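Local coordinates for protein acetone carboxylase alpha subunit (PDB 5M45) that forms the alpha subunit of a multisubunit carboxylase and belongs to the hydantoinase B/oxoprolinase family, at residues T106-I109 with I110-G113; S354-W357 with V358-T361; T363-P366 with S367-I370. One frame throughout, in Å; residues are numbered along the deposited sequence.

Contact 1 (T106-I109 with I110-G113)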
loop_
_atom_site.group_PDB
_atom_site.type_symbol
_atom_site.label_atom_id
_atom_site.label_comp_id
_atom_site.label_asym_id
_atom_site.label_seq_id
_atom_site.Cartn_x
_atom_site.Cartn_y
_atom_site.Cartn_z
ATOM N N THR A 106 -8.641 7.636 29.146
ATOM C CA THR A 106 -8.333 8.930 28.549
ATOM C C THR A 106 -7.276 8.717 27.444
ATOM O O THR A 106 -7.075 7.588 27.009
ATOM C CB THR A 106 -7.947 10.011 29.611
ATOM O OG1 THR A 106 -6.727 9.646 30.274
ATOM C CG2 THR A 106 -9.022 10.151 30.667
ATOM N N GLY A 107 -6.612 9.785 26.989
ATOM C CA GLY A 107 -5.647 9.712 25.886
ATOM C C GLY A 107 -6.297 10.173 24.571
ATOM O O GLY A 107 -7.030 11.156 24.565
ATOM N N ILE A 108 -6.041 9.453 23.462
ATOM C CA ILE A 108 -6.516 9.882 22.133
ATOM C C ILE A 108 -7.935 9.397 21.860
ATOM O O ILE A 108 -8.176 8.491 20.989
ATOM C CB ILE A 108 -5.519 9.567 20.979
ATOM C CG1 ILE A 108 -5.003 8.109 20.998
ATOM C CG2 ILE A 108 -4.331 10.551 21.066
ATOM C CD1 ILE A 108 -4.270 7.706 19.730
ATOM N N ILE A 109 -8.885 10.019 22.553
ATOM C CA ILE A 109 -10.237 9.477 22.650
ATOM C C ILE A 109 -11.126 9.798 21.461
ATOM O O ILE A 109 -12.262 9.356 21.444
ATOM C CB ILE A 109 -10.954 9.833 23.991
ATOM C CG1 ILE A 109 -11.227 11.334 24.120
ATOM C CG2 ILE A 109 -10.173 9.279 25.177
ATOM C CD1 ILE A 109 -12.038 11.682 25.354
ATOM N N ILE A 110 -10.618 10.496 20.446
ATOM C CA ILE A 110 -11.327 10.576 19.145
ATOM C C ILE A 110 -11.608 9.175 18.609
ATOM O O ILE A 110 -12.582 8.957 17.883
ATOM C CB ILE A 110 -10.563 11.463 18.099
ATOM C CG1 ILE A 110 -11.502 11.912 16.967
ATOM C CG2 ILE A 110 -9.333 10.737 17.541
ATOM C CD1 ILE A 110 -10.938 13.041 16.132
ATOM N N HIS A 111 -10.779 8.202 18.991
ATOM C CA HIS A 111 -10.928 6.828 18.510
ATOM C C HIS A 111 -12.010 6.014 19.200
ATOM O O HIS A 111 -12.331 4.905 18.748
ATOM C CB HIS A 111 -9.562 6.123 18.497
ATOM C CG HIS A 111 -8.584 6.800 17.595
ATOM N ND1 HIS A 111 -8.652 6.702 16.222
ATOM C CD2 HIS A 111 -7.569 7.655 17.856
ATOM C CE1 HIS A 111 -7.705 7.446 15.685
ATOM N NE2 HIS A 111 -7.030 8.030 16.659
ATOM N N VAL A 112 -12.631 6.564 20.237
ATOM C CA VAL A 112 -13.878 6.003 20.778
ATOM C C VAL A 112 -14.879 5.902 19.596
ATOM O O VAL A 112 -15.429 4.821 19.329
ATOM C CB VAL A 112 -14.450 6.838 21.954
ATOM C CG1 VAL A 112 -15.856 6.409 22.309
ATOM C CG2 VAL A 112 -13.544 6.771 23.179
ATOM N N GLY A 113 -15.032 7.007 18.851
ATOM C CA GLY A 113 -15.900 7.055 17.673
ATOM C C GLY A 113 -15.393 6.299 16.465
ATOM O O GLY A 113 -16.160 5.577 15.835
HETATM O O HOH W 1 -15.064 9.752 19.804
#
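I108 and H111 meet through one carbonyl oxygen and one ring. I108 O takes the backbone N-H of H111 in an almost straight bond (N to O 3.3 Å, 169° at the hydrogen). The same oxygen also lies at the edge of the H111 imidazole, near its plane, 3.3 Å from CD2. The I108 side chain runs obliquely past that ring, its CD1 3.8 Å from H111 CD2. I109 O has two donors: V112 N, 3.1 Å away, and a water 3.3 Å from I109 O. That water in turn accepts from G113 N at 2.9 Å, so it bridges I109 O and G113 N where the chain enters helix 111-124. Before it, the chain bends in an inverse gamma turn centred on I108, closed by a weak bond from I109 N to G107 O. Both imidazole nitrogens of H111 have partners: ND1 pairs with T114 OG1, and NE2 reaches D153 OD2 weakly. D153 is a manganese ligand, consistent with a second-shell place for H111 at that site. G113 belongs to the pocket of 3,6,9,12,15-pentaoxaheptadecan-1-ol, and its carbonyl oxygen makes a weak hydrogen bond with that ligand.

Contact 2 (S354-W357 with V358-T361)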
loop_
_atom_site.group_PDB
_atom_site.type_symbol
_atom_site.label_atom_id
_atom_site.label_comp_id
_atom_site.label_asym_id
_atom_site.label_seq_id
_atom_site.Cartn_x
_atom_site.Cartn_y
_atom_site.Cartn_z
ATOM N N SER A 354 -16.661 12.936 15.668
ATOM C CA SER A 354 -15.967 12.393 16.862
ATOM C C SER A 354 -15.067 13.448 17.540
ATOM O O SER A 354 -15.002 13.507 18.785
ATOM C CB SER A 354 -15.193 11.101 16.561
ATOM O OG SER A 354 -16.089 10.085 16.130
ATOM N N GLY A 355 -14.421 14.302 16.738
ATOM C CA GLY A 355 -13.654 15.407 17.297
ATOM C C GLY A 355 -14.494 16.467 18.009
ATOM O O GLY A 355 -14.049 17.058 19.009
ATOM N N ILE A 356 -15.704 16.732 17.496
ATOM C CA ILE A 356 -16.638 17.619 18.207
ATOM C C ILE A 356 -16.994 17.000 19.571
ATOM O O ILE A 356 -17.069 17.724 20.590
ATOM C CB ILE A 356 -17.880 17.950 17.360
ATOM C CG1 ILE A 356 -17.473 18.753 16.110
ATOM C CG2 ILE A 356 -18.926 18.758 18.193
ATOM C CD1 ILE A 356 -18.555 18.835 15.013
ATOM N N TRP A 357 -17.176 15.678 19.597
ATOM C CA TRP A 357 -17.432 14.922 20.838
ATOM C C TRP A 357 -16.256 15.067 21.810
ATOM O O TRP A 357 -16.476 15.333 22.995
ATOM C CB TRP A 357 -17.790 13.457 20.520
ATOM C CG TRP A 357 -17.962 12.570 21.707
ATOM C CD1 TRP A 357 -19.114 12.316 22.371
ATOM C CD2 TRP A 357 -16.940 11.835 22.379
ATOM N NE1 TRP A 357 -18.886 11.437 23.420
ATOM C CE2 TRP A 357 -17.552 11.115 23.429
ATOM C CE3 TRP A 357 -15.563 11.658 22.160
ATOM C CZ2 TRP A 357 -16.827 10.256 24.274
ATOM C CZ3 TRP A 357 -14.840 10.831 22.990
ATOM C CH2 TRP A 357 -15.475 10.148 24.050
ATOM N N VAL A 358 -15.019 14.983 21.298
ATOM C CA VAL A 358 -13.813 15.226 22.117
ATOM C C VAL A 358 -13.857 16.612 22.781
ATOM O O VAL A 358 -13.627 16.737 23.997
ATOM C CB VAL A 358 -12.510 15.019 21.287
ATOM C CG1 VAL A 358 -11.278 15.448 22.082
ATOM C CG2 VAL A 358 -12.360 13.544 20.875
ATOM N N MET A 359 -14.174 17.644 21.988
ATOM C CA MET A 359 -14.329 18.984 22.541
ATOM C C MET A 359 -15.382 19.026 23.648
ATOM O O MET A 359 -15.124 19.625 24.725
ATOM C CB MET A 359 -14.659 20.018 21.462
ATOM C CG MET A 359 -14.900 21.392 22.062
ATOM S SD MET A 359 -15.986 22.447 21.153
ATOM C CE MET A 359 -17.513 21.564 21.204
ATOM N N MET A 360 -16.540 18.411 23.417
ATOM C CA MET A 360 -17.563 18.299 24.462
ATOM C C MET A 360 -17.050 17.698 25.789
ATOM O O MET A 360 -17.394 18.196 26.859
ATOM C CB MET A 360 -18.778 17.477 24.000
ATOM C CG MET A 360 -19.605 18.103 22.870
ATOM S SD MET A 360 -20.706 16.914 22.033
ATOM C CE MET A 360 -21.863 16.638 23.238
ATOM N N THR A 361 -16.237 16.641 25.711
ATOM C CA THR A 361 -15.648 16.015 26.907
ATOM C C THR A 361 -14.748 16.957 27.732
ATOM O O THR A 361 -14.529 16.677 28.910
ATOM C CB THR A 361 -14.825 14.722 26.622
ATOM O OG1 THR A 361 -13.541 15.048 26.036
ATOM C CG2 THR A 361 -15.620 13.697 25.771
#
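Helix 349-361 is buried within the chain, and on one of its flanks T361 reaches back one turn to lay a methyl group on the indole of W357. T361 CG2 stands 3.8 Å from the centroid of the six-membered ring of W357 and only 5° off its normal, a clean CH-pi contact over the face. Two torsions bring the groups together. The W357 indole leaves the helix with CG opposite the backbone N (chi1 175°), while T361 turns OG1 in between its own N and carbonyl carbon, which swings CG2 toward the ring. The hydroxyl is used as well: T361 OG1 donates to V358 O at 2.6 Å, in the carbonyl plane and on a lone pair, a bond that helps fix the rotation that places the methyl over the indole. The backbone shows ordinary alpha-helical bonding, with V358, M359, M360 and T361 each giving its N-H to the carbonyl four residues back; the last, T361 N to W357 O, is 3.0 Å long. V358 crosses the indole at about a right angle and sets CG2 3.9 Å from W357 CE3, with S354 O 3.4 Å from that same methyl. M360 lies close to the backbone, its CG 3.4 Å from I356 O and its chain bent at chi3; it shares A374 of helix 373-376 as a neighbour with W357. M359 likewise bends at chi3, bringing CE 4.4 Å from I356 CG2, where both side chains pack on L411 of helix 401-422. The pyrrole nitrogen of the indole is held too: W357 NE1 hydrogen-bonds to N371 O.

Contact 3 (T363-P366 with S367-I370)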
loop_
_atom_site.group_PDB
_atom_site.type_symbol
_atom_site.label_atom_id
_atom_site.label_comp_id
_atom_site.label_asym_id
_atom_site.label_seq_id
_atom_site.Cartn_x
_atom_site.Cartn_y
_atom_site.Cartn_z
ATOM N N THR A 363 -15.353 20.327 28.165
ATOM C CA THR A 363 -16.101 21.522 28.602
ATOM C C THR A 363 -17.542 21.224 29.112
ATOM O O THR A 363 -17.894 21.611 30.262
ATOM C CB THR A 363 -16.049 22.648 27.501
ATOM O OG1 THR A 363 -16.686 23.844 27.978
ATOM C CG2 THR A 363 -16.713 22.220 26.155
ATOM N N LEU A 364 -18.365 20.518 28.334
ATOM C CA LEU A 364 -19.772 20.249 28.711
ATOM C C LEU A 364 -19.937 19.046 29.633
ATOM O O LEU A 364 -20.613 19.142 30.658
ATOM C CB LEU A 364 -20.659 20.015 27.469
ATOM C CG LEU A 364 -21.166 21.263 26.744
ATOM C CD1 LEU A 364 -21.794 20.879 25.435
ATOM C CD2 LEU A 364 -22.168 22.025 27.585
ATOM N N ILE A 365 -19.301 17.931 29.278
ATOM C CA ILE A 365 -19.506 16.643 29.979
ATOM C C ILE A 365 -18.309 15.991 30.722
ATOM O O ILE A 365 -18.339 14.788 30.947
ATOM C CB ILE A 365 -20.141 15.597 29.009
ATOM C CG1 ILE A 365 -19.189 15.238 27.860
ATOM C CG2 ILE A 365 -21.500 16.077 28.473
ATOM C CD1 ILE A 365 -19.720 14.110 26.984
ATOM N N PRO A 366 -17.280 16.755 31.145
ATOM C CA PRO A 366 -16.145 16.055 31.809
ATOM C C PRO A 366 -16.487 15.233 33.068
ATOM O O PRO A 366 -15.764 14.281 33.384
ATOM C CB PRO A 366 -15.156 17.183 32.147
ATOM C CG PRO A 366 -15.964 18.441 32.128
ATOM C CD PRO A 366 -17.099 18.216 31.140
ATOM N N SER A 367 -17.560 15.571 33.768
ATOM C CA SER A 367 -17.965 14.761 34.943
ATOM C C SER A 367 -19.225 13.893 34.723
ATOM O O SER A 367 -19.774 13.366 35.684
ATOM C CB SER A 367 -18.063 15.643 36.225
ATOM O OG SER A 367 -19.020 16.612 36.032
ATOM N N GLU A 368 -19.635 13.686 33.468
ATOM C CA GLU A 368 -20.692 12.740 33.144
ATOM C C GLU A 368 -20.072 11.454 32.587
ATOM O O GLU A 368 -18.835 11.284 32.553
ATOM C CB GLU A 368 -21.667 13.342 32.126
ATOM C CG GLU A 368 -22.113 14.781 32.369
ATOM C CD GLU A 368 -22.632 15.064 33.744
ATOM O OE1 GLU A 368 -23.576 14.392 34.171
ATOM O OE2 GLU A 368 -22.099 16.033 34.373
ATOM N N MET A 369 -20.919 10.533 32.150
ATOM C CA MET A 369 -20.434 9.321 31.469
ATOM C C MET A 369 -19.754 9.731 30.162
ATOM O O MET A 369 -20.347 10.459 29.336
ATOM C CB MET A 369 -21.574 8.346 31.169
ATOM C CG MET A 369 -22.290 7.747 32.384
ATOM S SD MET A 369 -21.187 6.653 33.315
ATOM C CE MET A 369 -21.324 5.161 32.353
ATOM N N ILE A 370 -18.517 9.262 29.968
ATOM C CA ILE A 370 -17.732 9.558 28.760
ATOM C C ILE A 370 -17.830 8.305 27.845
ATOM O O ILE A 370 -17.094 7.318 28.017
ATOM C CB ILE A 370 -16.274 9.873 29.132
ATOM C CG1 ILE A 370 -16.194 11.000 30.177
ATOM C CG2 ILE A 370 -15.430 10.167 27.899
ATOM C CD1 ILE A 370 -16.727 12.316 29.725
HETATM O O HOH W 2 -19.823 17.673 33.184
HETATM O O HOH W 3 -16.699 11.760 33.970
#
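E368 folds back over I365, and its side chain can be followed outward atom by atom. E368 CB starts 3.8 Å from I365 O, with I365 CB slightly farther off. E368 CG then settles 4.0 Å from I365 CB, near the CG2 branch as well, so the two side chains meet at a slant through their first carbons. At chi2 (-51°) the chain bends, and the carboxylate leaves the apolar contact for polar company. E368 OE2 accepts a hydrogen bond from a water at 3.0 Å and forms a salt bridge with R278 NE on helix 257-282. With both partners on one oxygen, the carboxylate is probably held in its ionised form. The water does more than solvate it: it also donates to L364 O and accepts from S367 N at 3.1 Å, stitching backbone on both sides of P366 to the glutamate. A second water donates to P366 O and to E368 O, bridging these two carbonyls. I370 approaches with CG1 beside its own backbone N and the chain turned at chi2 (-63°), which takes I370 CD1 to 3.2 Å from I365 O and 4.3 Å from I365 CG1. The same isoleucine packs on W357 and T361 of helix 349-361, while I365 rests on L275 of helix 257-282. P366, S367 and I370 also pack on the chain of another protein in the assembly. E368 N donates to I365 O (3.0 Å, 165° at the hydrogen) and closes a type I beta turn from I365 to E368, with P366 at the first of the two central positions, a place that suits proline's restricted phi.

How the contacts relate
From the N terminus, contact 1 closes the turn that leads from strand 101-104 into helix 111-124. Some 240 residues later contact 2 runs along helix 349-361, and contact 3 follows almost at once, turning the chain toward helix 373-376. All three are local and in series; none nests in or crosses another. In space contact 2 lies in the middle. The indole of W357 touches contact 1, with W357 CZ3 3.3 Å from I109 O, while M360 O probably accepts a hydrogen bond from I365 N, 3.1 Å away, tying helix 349-361 to contact 3. Contacts 1 and 3 do not touch each other; both touch helix 349-361, which lies between them.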